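PDB 3O66: glycine betaine/carnitine/choline ABC transporter from Staphylococcus aureus subsp. aureus Mu50, which probably binds glycine betaine, carnitine or choline outside the cell and delivers it to an ABC importer for uptake. Local coordinates for residues Arg69-Asp74 with Pro219-Ala224; Tyr110-Thr115 with Tyr196-Arg201; Thr76-Glu81 with Lys100-Thr105; Thr14-Ser19 with Gly49-Gln54. All coordinates share one frame; numbering follows the deposited sequence. Where two conformers were deposited one is given.

Contact 1: residues Arg69-Asp74 with Pro219-Ala224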
loop_
_atom_site.group_PDB
_atom_site.type_symbol
_atom_site.label_atom_id
_atom_site.label_comp_id
_atom_site.label_asym_id
_atom_site.label_seq_id
_atom_site.Cartn_x
_atom_site.Cartn_y
_atom_site.Cartn_z
ATOM N N ARG A 69 4.019 -6.081 -0.867
ATOM C CA ARG A 69 3.395 -6.721 0.246
ATOM C C ARG A 69 3.251 -5.662 1.307
ATOM O O ARG A 69 4.047 -4.726 1.357
ATOM C CB ARG A 69 4.301 -7.900 0.721
ATOM C CG ARG A 69 4.454 -9.010 -0.389
ATOM C CD ARG A 69 3.188 -9.906 -0.541
ATOM N NE ARG A 69 3.056 -10.817 0.614
ATOM C CZ ARG A 69 3.690 -11.992 0.749
ATOM N NH1 ARG A 69 4.475 -12.469 -0.213
ATOM N NH2 ARG A 69 3.527 -12.716 1.856
ATOM N N TYR A 70 2.252 -5.803 2.172
ATOM C CA TYR A 70 2.023 -4.789 3.187
ATOM C C TYR A 70 2.251 -5.398 4.549
ATOM O O TYR A 70 1.664 -6.440 4.826
ATOM C CB TYR A 70 0.611 -4.250 3.054
ATOM C CG TYR A 70 0.357 -3.829 1.632
ATOM C CD1 TYR A 70 0.667 -2.539 1.214
ATOM C CD2 TYR A 70 -0.176 -4.732 0.701
ATOM C CE1 TYR A 70 0.453 -2.144 -0.081
ATOM C CE2 TYR A 70 -0.404 -4.349 -0.632
ATOM C CZ TYR A 70 -0.079 -3.043 -1.008
ATOM O OH TYR A 70 -0.276 -2.622 -2.299
ATOM N N ASN A 71 3.083 -4.762 5.388
ATOM C CA ASN A 71 3.530 -5.474 6.610
ATOM C C ASN A 71 2.416 -5.887 7.585
ATOM O O ASN A 71 2.419 -7.013 8.069
ATOM C CB ASN A 71 4.748 -4.843 7.302
ATOM C CG ASN A 71 4.497 -3.420 7.830
ATOM O OD1 ASN A 71 3.406 -2.821 7.680
ATOM N ND2 ASN A 71 5.543 -2.863 8.441
ATOM N N GLY A 72 1.450 -4.999 7.836
ATOM C CA GLY A 72 0.347 -5.355 8.730
ATOM C C GLY A 72 -0.479 -6.524 8.205
ATOM O O GLY A 72 -1.029 -7.310 8.983
ATOM N N THR A 73 -0.572 -6.652 6.885
ATOM C CA THR A 73 -1.317 -7.765 6.309
ATOM C C THR A 73 -0.537 -9.038 6.539
ATOM O O THR A 73 -1.103 -10.047 6.966
ATOM C CB THR A 73 -1.518 -7.602 4.817
ATOM O OG1 THR A 73 -2.330 -6.445 4.582
ATOM C CG2 THR A 73 -2.212 -8.867 4.240
ATOM N N ASP A 74 0.758 -9.002 6.236
ATOM C CA ASP A 74 1.536 -10.233 6.314
ATOM C C ASP A 74 1.906 -10.678 7.748
ATOM O O ASP A 74 2.102 -11.872 8.002
ATOM C CB ASP A 74 2.735 -10.134 5.387
ATOM C CG ASP A 74 2.353 -10.398 3.948
ATOM O OD1 ASP A 74 1.728 -11.443 3.669
ATOM O OD2 ASP A 74 2.635 -9.545 3.094
ATOM N N PRO A 219 0.206 -0.555 11.117
ATOM C CA PRO A 219 0.906 -0.125 9.893
ATOM C C PRO A 219 0.673 -1.071 8.734
ATOM O O PRO A 219 0.517 -2.288 8.925
ATOM C CB PRO A 219 2.394 -0.181 10.264
ATOM C CG PRO A 219 2.448 -0.487 11.718
ATOM C CD PRO A 219 1.120 -0.920 12.213
ATOM N N TYR A 220 0.658 -0.496 7.545
ATOM C CA TYR A 220 0.612 -1.256 6.323
ATOM C C TYR A 220 1.673 -0.672 5.392
ATOM O O TYR A 220 1.397 -0.291 4.235
ATOM C CB TYR A 220 -0.794 -1.142 5.714
ATOM C CG TYR A 220 -1.826 -1.888 6.525
ATOM C CD1 TYR A 220 -2.575 -1.235 7.513
ATOM C CD2 TYR A 220 -2.020 -3.244 6.334
ATOM C CE1 TYR A 220 -3.538 -1.929 8.268
ATOM C CE2 TYR A 220 -2.973 -3.956 7.074
ATOM C CZ TYR A 220 -3.720 -3.293 8.039
ATOM O OH TYR A 220 -4.645 -3.978 8.757
ATOM N N ALA A 221 2.893 -0.593 5.911
ATOM C CA ALA A 221 4.031 -0.171 5.093
ATOM C C ALA A 221 4.221 -1.184 3.946
ATOM O O ALA A 221 4.142 -2.372 4.154
ATOM C CB ALA A 221 5.274 -0.085 5.942
ATOM N N ALA A 222 4.461 -0.676 2.748
ATOM C CA ALA A 222 4.608 -1.498 1.539
ATOM C C ALA A 222 6.077 -1.766 1.230
ATOM O O ALA A 222 6.908 -0.817 1.266
ATOM C CB ALA A 222 3.965 -0.763 0.351
ATOM N N SER A 223 6.384 -3.032 0.896
ATOM C CA SER A 223 7.753 -3.457 0.563
ATOM C C SER A 223 7.717 -4.552 -0.469
ATOM O O SER A 223 6.687 -5.218 -0.612
ATOM C CB SER A 223 8.458 -4.065 1.782
ATOM O OG SER A 223 8.537 -3.182 2.892
ATOM N N ALA A 224 8.855 -4.759 -1.146
ATOM C CA ALA A 224 9.103 -5.963 -1.919
ATOM C C ALA A 224 9.378 -7.135 -0.962
ATOM O O ALA A 224 9.829 -6.905 0.137
ATOM C CB ALA A 224 10.322 -5.746 -2.777
#
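P219 and Y220 meet the first turn of helix 71-76, where strand 65-70 gives way to it. This is the antiparallel pairing of strands 65-70 and 222-227 in one lobe's sheet, in a two-lobe, type II periplasmic-binding-protein fold. P219 O lies against G72, with P219 O 3.1 Å from G72 CA in a CA-H...O contact. G72 has no side chain, so the chains can come this close. The Y220 ring turns its edge to T73 OG1, which lies 3.6 Å from Y220 CE2, and the two side chains cross at about a right angle. A bound triethylene glycol lies close to the Y220 side chain. A221 is held twice by N71. N71 N donates to A221 O at 2.9 Å. A221 N donates weakly to N71 OD1. The N71 side chain reaches back because its CG sits between the backbone N and the carbonyl carbon (chi1 63°). A222 and Y70 form a non-hydrogen-bonded pair, with A222 CB 3.8 Å from Y70 CE1. The Y70 hydroxyl itself pairs with E20. S223 and R69 form the hydrogen-bonded pair. R69 N gives to S223 O at 2.8 Å, and S223 N returns a bond to R69 O. The R69 side chain bends away to D74. It grips the carboxylate side-on, with R69 NE 2.8 Å from D74 OD2 and R69 NH2 2.9 Å from D74 OD1.

Contact 2: residues Tyr110-Thr115 with Tyr196-Arg201. With ACT (acetate ion), chain D.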
loop_
_atom_site.group_PDB
_atom_site.type_symbol
_atom_site.label_atom_id
_atom_site.label_comp_id
_atom_site.label_asym_id
_atom_site.label_seq_id
_atom_site.Cartn_x
_atom_site.Cartn_y
_atom_site.Cartn_z
ATOM N N TYR A 110 9.212 0.662 0.544
ATOM C CA TYR A 110 9.262 1.614 -0.580
ATOM C C TYR A 110 9.152 3.091 -0.142
ATOM O O TYR A 110 9.641 3.985 -0.836
ATOM C CB TYR A 110 8.136 1.313 -1.549
ATOM C CG TYR A 110 8.339 0.036 -2.323
ATOM C CD1 TYR A 110 9.469 -0.139 -3.122
ATOM C CD2 TYR A 110 7.379 -0.984 -2.272
ATOM C CE1 TYR A 110 9.645 -1.297 -3.844
ATOM C CE2 TYR A 110 7.532 -2.168 -2.976
ATOM C CZ TYR A 110 8.671 -2.317 -3.757
ATOM O OH TYR A 110 8.826 -3.463 -4.466
ATOM N N GLY A 111 8.459 3.323 0.975
ATOM C CA GLY A 111 8.316 4.672 1.537
ATOM C C GLY A 111 6.865 5.100 1.670
ATOM O O GLY A 111 6.573 6.186 2.174
ATOM N N PHE A 112 5.943 4.230 1.252
ATOM C CA PHE A 112 4.520 4.496 1.440
ATOM C C PHE A 112 3.833 3.396 2.280
ATOM O O PHE A 112 4.357 2.296 2.434
ATOM C CB PHE A 112 3.799 4.666 0.077
ATOM C CG PHE A 112 3.726 3.397 -0.773
ATOM C CD1 PHE A 112 2.602 2.560 -0.712
ATOM C CD2 PHE A 112 4.750 3.069 -1.663
ATOM C CE1 PHE A 112 2.504 1.422 -1.499
ATOM C CE2 PHE A 112 4.680 1.916 -2.460
ATOM C CZ PHE A 112 3.548 1.091 -2.397
ATOM N N ALA A 113 2.666 3.752 2.825
ATOM C CA ALA A 113 1.724 2.823 3.455
ATOM C C ALA A 113 0.359 2.894 2.746
ATOM O O ALA A 113 -0.104 3.990 2.377
ATOM C CB ALA A 113 1.583 3.137 4.931
ATOM N N ASN A 114 -0.242 1.723 2.535
ATOM C CA ASN A 114 -1.561 1.580 1.938
ATOM C C ASN A 114 -2.499 1.040 3.011
ATOM O O ASN A 114 -2.544 -0.177 3.270
ATOM C CB ASN A 114 -1.501 0.642 0.727
ATOM C CG ASN A 114 -2.792 0.644 -0.077
ATOM O OD1 ASN A 114 -3.820 1.173 0.370
ATOM N ND2 ASN A 114 -2.751 0.052 -1.260
ATOM N N THR A 115 -3.157 1.980 3.684
ATOM C CA THR A 115 -3.978 1.691 4.833
ATOM C C THR A 115 -5.344 2.365 4.708
ATOM O O THR A 115 -5.520 3.296 3.921
ATOM C CB THR A 115 -3.294 2.176 6.138
ATOM O OG1 THR A 115 -4.179 1.944 7.247
ATOM C CG2 THR A 115 -2.928 3.694 6.064
ATOM N N TYR A 196 -8.722 4.201 1.048
ATOM C CA TYR A 196 -7.358 3.694 1.082
ATOM C C TYR A 196 -6.387 4.845 0.834
ATOM O O TYR A 196 -6.624 5.689 -0.051
ATOM C CB TYR A 196 -7.170 2.651 -0.012
ATOM C CG TYR A 196 -7.667 1.283 0.351
ATOM C CD1 TYR A 196 -7.005 0.517 1.330
ATOM C CD2 TYR A 196 -8.777 0.731 -0.283
ATOM C CE1 TYR A 196 -7.448 -0.767 1.665
ATOM C CE2 TYR A 196 -9.219 -0.551 0.034
ATOM C CZ TYR A 196 -8.566 -1.283 1.010
ATOM O OH TYR A 196 -9.016 -2.545 1.315
ATOM N N SER A 197 -5.294 4.865 1.579
ATOM C CA SER A 197 -4.397 6.037 1.614
ATOM C C SER A 197 -3.550 6.255 0.361
ATOM O O SER A 197 -2.874 7.282 0.265
ATOM C CB SER A 197 -3.483 5.929 2.833
ATOM O OG SER A 197 -2.675 4.767 2.688
ATOM N N THR A 198 -3.559 5.319 -0.599
ATOM C CA THR A 198 -2.786 5.543 -1.827
ATOM C C THR A 198 -3.644 5.674 -3.085
ATOM O O THR A 198 -3.112 5.700 -4.212
ATOM C CB THR A 198 -1.733 4.440 -2.104
ATOM O OG1 THR A 198 -2.394 3.172 -2.201
ATOM C CG2 THR A 198 -0.638 4.417 -1.058
ATOM N N ASP A 199 -4.970 5.737 -2.913
ATOM C CA ASP A 199 -5.848 5.794 -4.084
ATOM C C ASP A 199 -5.503 6.999 -4.961
ATOM O O ASP A 199 -5.333 8.116 -4.462
ATOM C CB ASP A 199 -7.349 5.781 -3.688
ATOM C CG ASP A 199 -8.233 5.531 -4.873
ATOM O OD1 ASP A 199 -8.609 4.355 -5.099
ATOM O OD2 ASP A 199 -8.506 6.504 -5.630
ATOM N N GLY A 200 -5.363 6.774 -6.261
ATOM C CA GLY A 200 -5.064 7.861 -7.192
ATOM C C GLY A 200 -6.018 9.051 -7.137
ATOM O O GLY A 200 -5.674 10.173 -7.519
ATOM N N ARG A 201 -7.242 8.823 -6.704
ATOM C CA ARG A 201 -8.194 9.926 -6.665
ATOM C C ARG A 201 -7.836 10.925 -5.579
ATOM O O ARG A 201 -8.282 12.084 -5.609
ATOM C CB ARG A 201 -9.644 9.421 -6.590
ATOM C CG ARG A 201 -10.098 8.840 -7.944
ATOM C CD ARG A 201 -11.302 7.931 -7.803
ATOM N NE ARG A 201 -10.958 6.677 -7.111
ATOM C CZ ARG A 201 -11.621 5.540 -7.307
ATOM N NH1 ARG A 201 -11.278 4.434 -6.661
ATOM N NH2 ARG A 201 -12.647 5.521 -8.158
HETATM C C ACT D . -5.330 2.153 -3.401
HETATM O O ACT D . -4.831 2.402 -2.263
HETATM O OXT ACT D . -4.550 2.151 -4.403
HETATM C CH3 ACT D . -6.797 1.858 -3.555
#
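F112 touches T198 with its ring, F112 CD1 lying 3.8 Å from T198 CG2, and the two side chains cross at about a right angle. Helix 19-35 and helix 250-261 add further packing round the F112 ring. A113 supplies its carbonyl. S197 OG donates to A113 O at 2.7 Å, well tilted from the carbonyl plane. Next comes N114, in one of the crossings between the two lobes of this periplasmic-binding-protein fold. Here the chain leaves strand 104-106 in one lobe and enters strand 116-120 in the other. N114 CG stands anti to the backbone N (chi1 -170°), which puts the amide between T198 and Y196. The amide and the Y196 ring are almost perpendicular, with planes 83° apart, and N114 OD1 is 3.4 Å from Y196 CD1. An acetate, probably from the crystallisation liquor, sits in the same cleft. T198 OG1 is 2.6 Å from its O atom. E20 is a second partner for T198 OG1, and the hydroxyl's one proton could go to either. E20 also takes a bond from N114 ND2. T115 completes the grip on S197. T115 N donates to S197 OG at 3.0 Å in a nearly straight bond (172°), so this hydroxyl both gives and accepts. In turn, S197 N donates to T115 O at 2.8 Å. T115 CG2 lies alongside, 3.6 Å from S197 OG.

Contact 3: residues Thr76-Glu81 with Lys100-Thr105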
loop_
_atom_site.group_PDB
_atom_site.type_symbol
_atom_site.label_atom_id
_atom_site.label_comp_id
_atom_site.label_asym_id
_atom_site.label_seq_id
_atom_site.Cartn_x
_atom_site.Cartn_y
_atom_site.Cartn_z
ATOM N N THR A 76 -0.145 -10.445 10.440
ATOM C CA THR A 76 -1.260 -11.185 11.015
ATOM C C THR A 76 -1.779 -12.307 10.103
ATOM O O THR A 76 -2.487 -13.208 10.557
ATOM C CB THR A 76 -2.420 -10.252 11.433
ATOM O OG1 THR A 76 -2.962 -9.632 10.270
ATOM C CG2 THR A 76 -1.936 -9.178 12.430
ATOM N N GLY A 77 -1.453 -12.227 8.815
ATOM C CA GLY A 77 -1.861 -13.234 7.858
ATOM C C GLY A 77 -0.823 -14.340 7.833
ATOM O O GLY A 77 -0.849 -15.238 8.670
ATOM N N ALA A 78 0.111 -14.256 6.889
ATOM C CA ALA A 78 1.082 -15.321 6.681
ATOM C C ALA A 78 1.850 -15.694 7.963
ATOM O O ALA A 78 2.027 -16.881 8.263
ATOM C CB ALA A 78 2.045 -14.921 5.565
ATOM N N LEU A 79 2.276 -14.690 8.734
ATOM C CA LEU A 79 3.058 -14.951 9.942
ATOM C C LEU A 79 2.215 -15.415 11.125
ATOM O O LEU A 79 2.757 -15.965 12.084
ATOM C CB LEU A 79 3.893 -13.733 10.326
ATOM C CG LEU A 79 5.032 -13.417 9.360
ATOM C CD1 LEU A 79 5.802 -12.200 9.849
ATOM C CD2 LEU A 79 5.968 -14.668 9.237
ATOM N N LYS A 80 0.900 -15.204 11.062
ATOM C CA LYS A 80 -0.030 -15.662 12.117
ATOM C C LYS A 80 0.249 -15.027 13.483
ATOM O O LYS A 80 0.001 -15.662 14.519
ATOM C CB LYS A 80 0.029 -17.197 12.275
ATOM C CG LYS A 80 -0.706 -18.035 11.225
ATOM C CD LYS A 80 -0.215 -19.485 11.274
ATOM C CE LYS A 80 -1.360 -20.506 11.332
ATOM N NZ LYS A 80 -1.718 -21.084 10.004
ATOM N N GLU A 81 0.763 -13.796 13.500
ATOM C CA GLU A 81 1.162 -13.142 14.757
ATOM C C GLU A 81 0.121 -12.099 15.155
ATOM O O GLU A 81 -0.770 -11.776 14.379
ATOM C CB GLU A 81 2.555 -12.486 14.642
ATOM C CG GLU A 81 3.727 -13.440 14.317
ATOM C CD GLU A 81 4.123 -14.374 15.481
ATOM O OE1 GLU A 81 3.527 -14.292 16.579
ATOM O OE2 GLU A 81 5.047 -15.194 15.296
ATOM N N LYS A 100 12.807 -16.137 9.428
ATOM C CA LYS A 100 12.858 -17.377 10.200
ATOM C C LYS A 100 11.804 -18.414 9.807
ATOM O O LYS A 100 12.083 -19.604 9.837
ATOM C CB LYS A 100 12.812 -17.089 11.701
ATOM C CG LYS A 100 14.188 -16.950 12.360
ATOM C CD LYS A 100 15.049 -15.883 11.695
ATOM C CE LYS A 100 16.227 -15.437 12.589
ATOM N NZ LYS A 100 17.510 -16.189 12.391
ATOM N N LYS A 101 10.611 -17.965 9.424
ATOM C CA LYS A 101 9.542 -18.895 9.055
ATOM C C LYS A 101 9.587 -19.317 7.600
ATOM O O LYS A 101 9.240 -20.446 7.288
ATOM C CB LYS A 101 8.163 -18.307 9.378
ATOM C CG LYS A 101 7.887 -18.238 10.868
ATOM C CD LYS A 101 6.387 -18.037 11.146
ATOM C CE LYS A 101 6.104 -18.137 12.639
ATOM N NZ LYS A 101 4.733 -17.653 13.000
ATOM N N PHE A 102 9.992 -18.408 6.713
ATOM C CA PHE A 102 9.840 -18.634 5.272
ATOM C C PHE A 102 11.118 -18.478 4.454
ATOM O O PHE A 102 11.064 -18.582 3.207
ATOM C CB PHE A 102 8.825 -17.623 4.701
ATOM C CG PHE A 102 7.505 -17.580 5.431
ATOM C CD1 PHE A 102 6.782 -18.746 5.665
ATOM C CD2 PHE A 102 6.963 -16.354 5.821
ATOM C CE1 PHE A 102 5.537 -18.701 6.324
ATOM C CE2 PHE A 102 5.736 -16.286 6.451
ATOM C CZ PHE A 102 5.016 -17.467 6.711
ATOM N N ASP A 103 12.245 -18.184 5.116
ATOM C CA ASP A 103 13.513 -17.975 4.405
ATOM C C ASP A 103 13.362 -16.917 3.296
ATOM O O ASP A 103 13.770 -17.126 2.129
ATOM C CB ASP A 103 14.043 -19.299 3.819
ATOM C CG ASP A 103 15.448 -19.160 3.248
ATOM O OD1 ASP A 103 16.249 -18.384 3.834
ATOM O OD2 ASP A 103 15.748 -19.840 2.231
ATOM N N GLN A 104 12.730 -15.801 3.668
ATOM C CA GLN A 104 12.466 -14.704 2.728
ATOM C C GLN A 104 12.888 -13.377 3.334
ATOM O O GLN A 104 12.854 -13.181 4.559
ATOM C CB GLN A 104 10.992 -14.628 2.350
ATOM C CG GLN A 104 10.478 -15.844 1.548
ATOM C CD GLN A 104 8.958 -15.852 1.388
ATOM O OE1 GLN A 104 8.283 -14.861 1.679
ATOM N NE2 GLN A 104 8.415 -16.988 0.945
ATOM N N THR A 105 13.250 -12.453 2.450
ATOM C CA THR A 105 13.589 -11.110 2.849
ATOM C C THR A 105 12.383 -10.217 2.577
ATOM O O THR A 105 11.957 -10.039 1.407
ATOM C CB THR A 105 14.830 -10.621 2.102
ATOM O OG1 THR A 105 15.964 -11.386 2.541
ATOM C CG2 THR A 105 15.079 -9.115 2.347
#
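L79 drives its CD2 methyl at the F102 ring, coming in at a slant to it. The approach is tight, with L79 CD2 3.2 Å from F102 CE2. This is a structural surface contact on one lobe of the periplasmic-binding-protein fold, part packing and part polar. It ties a type I beta turn, G77 to K80, to the C-terminal end of helix 87-102. That turn follows helix 71-76 and belongs to the link into helix 87-102, so the contact folds the link between the two helices back on the end of the second. The F102 ring is met from several sides. At its edge, near its plane, stands the A78 carbonyl, with A78 O 3.4 Å from F102 CZ. A78 CB packs nearby, 4.0 Å from F102 CE2. Over one face, above the ring centre, lies K101 CB from the same helix end. H55 and F98 meet the ring edge-to-face, which probably helps to fix its tilt. K101 takes a different line. Its chain is extended beyond CG and runs past L79, with K101 CD 3.9 Å from L79 CD2. This aliphatic stem covers the leucine and carries the ammonium to the turn. K101 is exposed and touches a crystal neighbour, so its pose may owe something to the lattice. E81 comes to K101 obliquely, its chain bent at chi2 (-71°), and makes a long, weak salt bridge through OE2. The firmer bond is to the backbone: K101 NZ donates to L79 O at 2.8 Å, tilted 18° from the carbonyl plane.

Contact 4: residues Thr14-Ser19 with Gly49-Gln54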
loop_
_atom_site.group_PDB
_atom_site.type_symbol
_atom_site.label_atom_id
_atom_site.label_comp_id
_atom_site.label_asym_id
_atom_site.label_seq_id
_atom_site.Cartn_x
_atom_site.Cartn_y
_atom_site.Cartn_z
ATOM N N THR A 14 5.131 -11.833 -8.325
ATOM C CA THR A 14 3.695 -11.881 -8.154
ATOM C C THR A 14 3.118 -10.467 -8.152
ATOM O O THR A 14 3.726 -9.517 -7.576
ATOM C CB THR A 14 3.275 -12.533 -6.843
ATOM O OG1 THR A 14 3.682 -11.680 -5.761
ATOM C CG2 THR A 14 3.876 -13.894 -6.697
ATOM N N ALA A 15 1.960 -10.329 -8.794
ATOM C CA ALA A 15 1.247 -9.061 -8.782
ATOM C C ALA A 15 -0.232 -9.285 -8.563
ATOM O O ALA A 15 -0.810 -10.280 -9.079
ATOM C CB ALA A 15 1.484 -8.324 -10.063
ATOM N N LEU A 16 -0.843 -8.373 -7.796
ATOM C CA LEU A 16 -2.276 -8.365 -7.553
ATOM C C LEU A 16 -2.921 -7.741 -8.791
ATOM O O LEU A 16 -2.217 -7.202 -9.652
ATOM C CB LEU A 16 -2.623 -7.512 -6.294
ATOM C CG LEU A 16 -1.987 -7.926 -4.958
ATOM C CD1 LEU A 16 -2.294 -6.885 -3.886
ATOM C CD2 LEU A 16 -2.448 -9.338 -4.517
ATOM N N SER A 17 -4.245 -7.793 -8.882
ATOM C CA SER A 17 -4.962 -7.067 -9.947
ATOM C C SER A 17 -5.039 -5.539 -9.777
ATOM O O SER A 17 -5.606 -4.843 -10.642
ATOM C CB SER A 17 -6.371 -7.673 -10.200
ATOM O OG SER A 17 -7.064 -7.855 -8.971
ATOM N N THR A 18 -4.434 -5.005 -8.724
ATOM C CA THR A 18 -4.499 -3.567 -8.425
ATOM C C THR A 18 -3.440 -2.861 -9.259
ATOM O O THR A 18 -2.401 -3.454 -9.562
ATOM C CB THR A 18 -4.208 -3.280 -6.946
ATOM O OG1 THR A 18 -2.854 -3.669 -6.626
ATOM C CG2 THR A 18 -5.190 -4.033 -6.040
ATOM N N SER A 19 -3.718 -1.628 -9.673
ATOM C CA SER A 19 -2.726 -0.857 -10.434
ATOM C C SER A 19 -1.453 -0.665 -9.628
ATOM O O SER A 19 -0.361 -0.741 -10.161
ATOM C CB SER A 19 -3.276 0.508 -10.855
ATOM O OG SER A 19 -4.374 0.299 -11.708
ATOM N N GLY A 49 -5.442 -12.676 -6.506
ATOM C CA GLY A 49 -6.614 -12.163 -5.784
ATOM C C GLY A 49 -6.337 -11.519 -4.434
ATOM O O GLY A 49 -7.119 -10.696 -3.977
ATOM N N SER A 50 -5.230 -11.892 -3.795
ATOM C CA SER A 50 -4.876 -11.421 -2.441
ATOM C C SER A 50 -3.410 -11.681 -2.144
ATOM O O SER A 50 -2.729 -12.388 -2.916
ATOM C CB SER A 50 -5.710 -12.142 -1.374
ATOM O OG SER A 50 -5.298 -13.494 -1.256
ATOM N N SER A 51 -2.928 -11.144 -1.017
ATOM C CA SER A 51 -1.581 -11.451 -0.585
ATOM C C SER A 51 -1.428 -12.886 -0.036
ATOM O O SER A 51 -0.312 -13.410 0.013
ATOM C CB SER A 51 -1.041 -10.385 0.374
ATOM O OG SER A 51 -0.803 -9.164 -0.333
ATOM N N THR A 52 -2.530 -13.530 0.362
ATOM C CA THR A 52 -2.468 -14.971 0.602
ATOM C C THR A 52 -2.048 -15.709 -0.685
ATOM O O THR A 52 -1.203 -16.625 -0.653
ATOM C CB THR A 52 -3.781 -15.526 1.185
ATOM O OG1 THR A 52 -4.034 -14.876 2.432
ATOM C CG2 THR A 52 -3.695 -17.032 1.423
ATOM N N ILE A 53 -2.616 -15.306 -1.814
ATOM C CA ILE A 53 -2.269 -15.942 -3.090
ATOM C C ILE A 53 -0.803 -15.615 -3.443
ATOM O O ILE A 53 -0.068 -16.485 -3.922
ATOM C CB ILE A 53 -3.259 -15.554 -4.262
ATOM C CG1 ILE A 53 -4.742 -15.696 -3.837
ATOM C CG2 ILE A 53 -2.961 -16.320 -5.559
ATOM C CD1 ILE A 53 -5.206 -17.047 -3.406
ATOM N N GLN A 54 -0.373 -14.376 -3.184
ATOM C CA GLN A 54 1.020 -14.005 -3.441
ATOM C C GLN A 54 1.935 -14.869 -2.609
ATOM O O GLN A 54 2.921 -15.367 -3.126
ATOM C CB GLN A 54 1.302 -12.537 -3.101
ATOM C CG GLN A 54 0.535 -11.535 -3.950
ATOM C CD GLN A 54 1.244 -10.196 -3.947
ATOM O OE1 GLN A 54 2.111 -9.940 -4.786
ATOM N NE2 GLN A 54 0.878 -9.339 -3.001
#
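T14 and Q54 form the tight, buried end of this contact. T14 OG1 donates to Q54 OE1 across a short 2.5 Å, tilted 27° from the carbonyl plane. T14 CB points at the helix, and OG1 sits between the backbone N and the carbonyl carbon (chi1 67°), which sets it toward the amide. The Q54 side chain runs extended beyond CG and reaches in toward T14 and L16. The nitrogen of the same amide is held too. Q54 NE2 donates to S51 OG at 3.2 Å, almost in the amide plane, and also bonds V68 O in strand 65-70. T14 OG1 has S66 as a second partner. In this lobe of the periplasmic-binding-protein fold, helix 51-60 is the crossover of the beta-alpha-beta unit from 43-48 to 65-70, and it packs on strand 12-16 between them. L16 crosses Q54 at about a right angle and lays a methyl against polar atoms without bonding, with L16 CD2 3.7 Å from Q54 NE2. The same methyl reaches S50 O at 3.5 Å, just before the helix. S50 caps that helix, its OG accepting from I53 N at 3.3 Å. The loose, solvent side is G49, which is exposed and comes only within 4.5 Å, from G49 C to L16 CD2. A bound triethylene glycol lies about 4 Å from the L16 side chain at the nearest atoms. The chemistry implies a fixed amide: OE1 receives a hydroxyl while NE2 serves two acceptors, so the Q54 amide can hardly flip without losing them.

Overall arrangement
Contact 1 sits at the middle of the set. Its A222 exchanges backbone bonds with contact 2, A222 O lying 2.8 Å from Y110 N. It also touches contact 3, with D74 O 2.9 Å from L79 N, and contact 4, with R69 CD 3.4 Å from Q54 NE2. Contacts 1, 3 and 4 belong to one lobe and reach the same sheet. Contact 2 joins that lobe to the other. Contacts 2 and 3 are farthest apart, with centres about 23 Å apart. Triethylene glycol lies near Y220, N114 and L16, and acetate sits beside T198. This is consistent with contacts 1, 2 and 4 bordering the inter-lobe cleft, where such proteins bind their substrate, while contact 3 is peripheral.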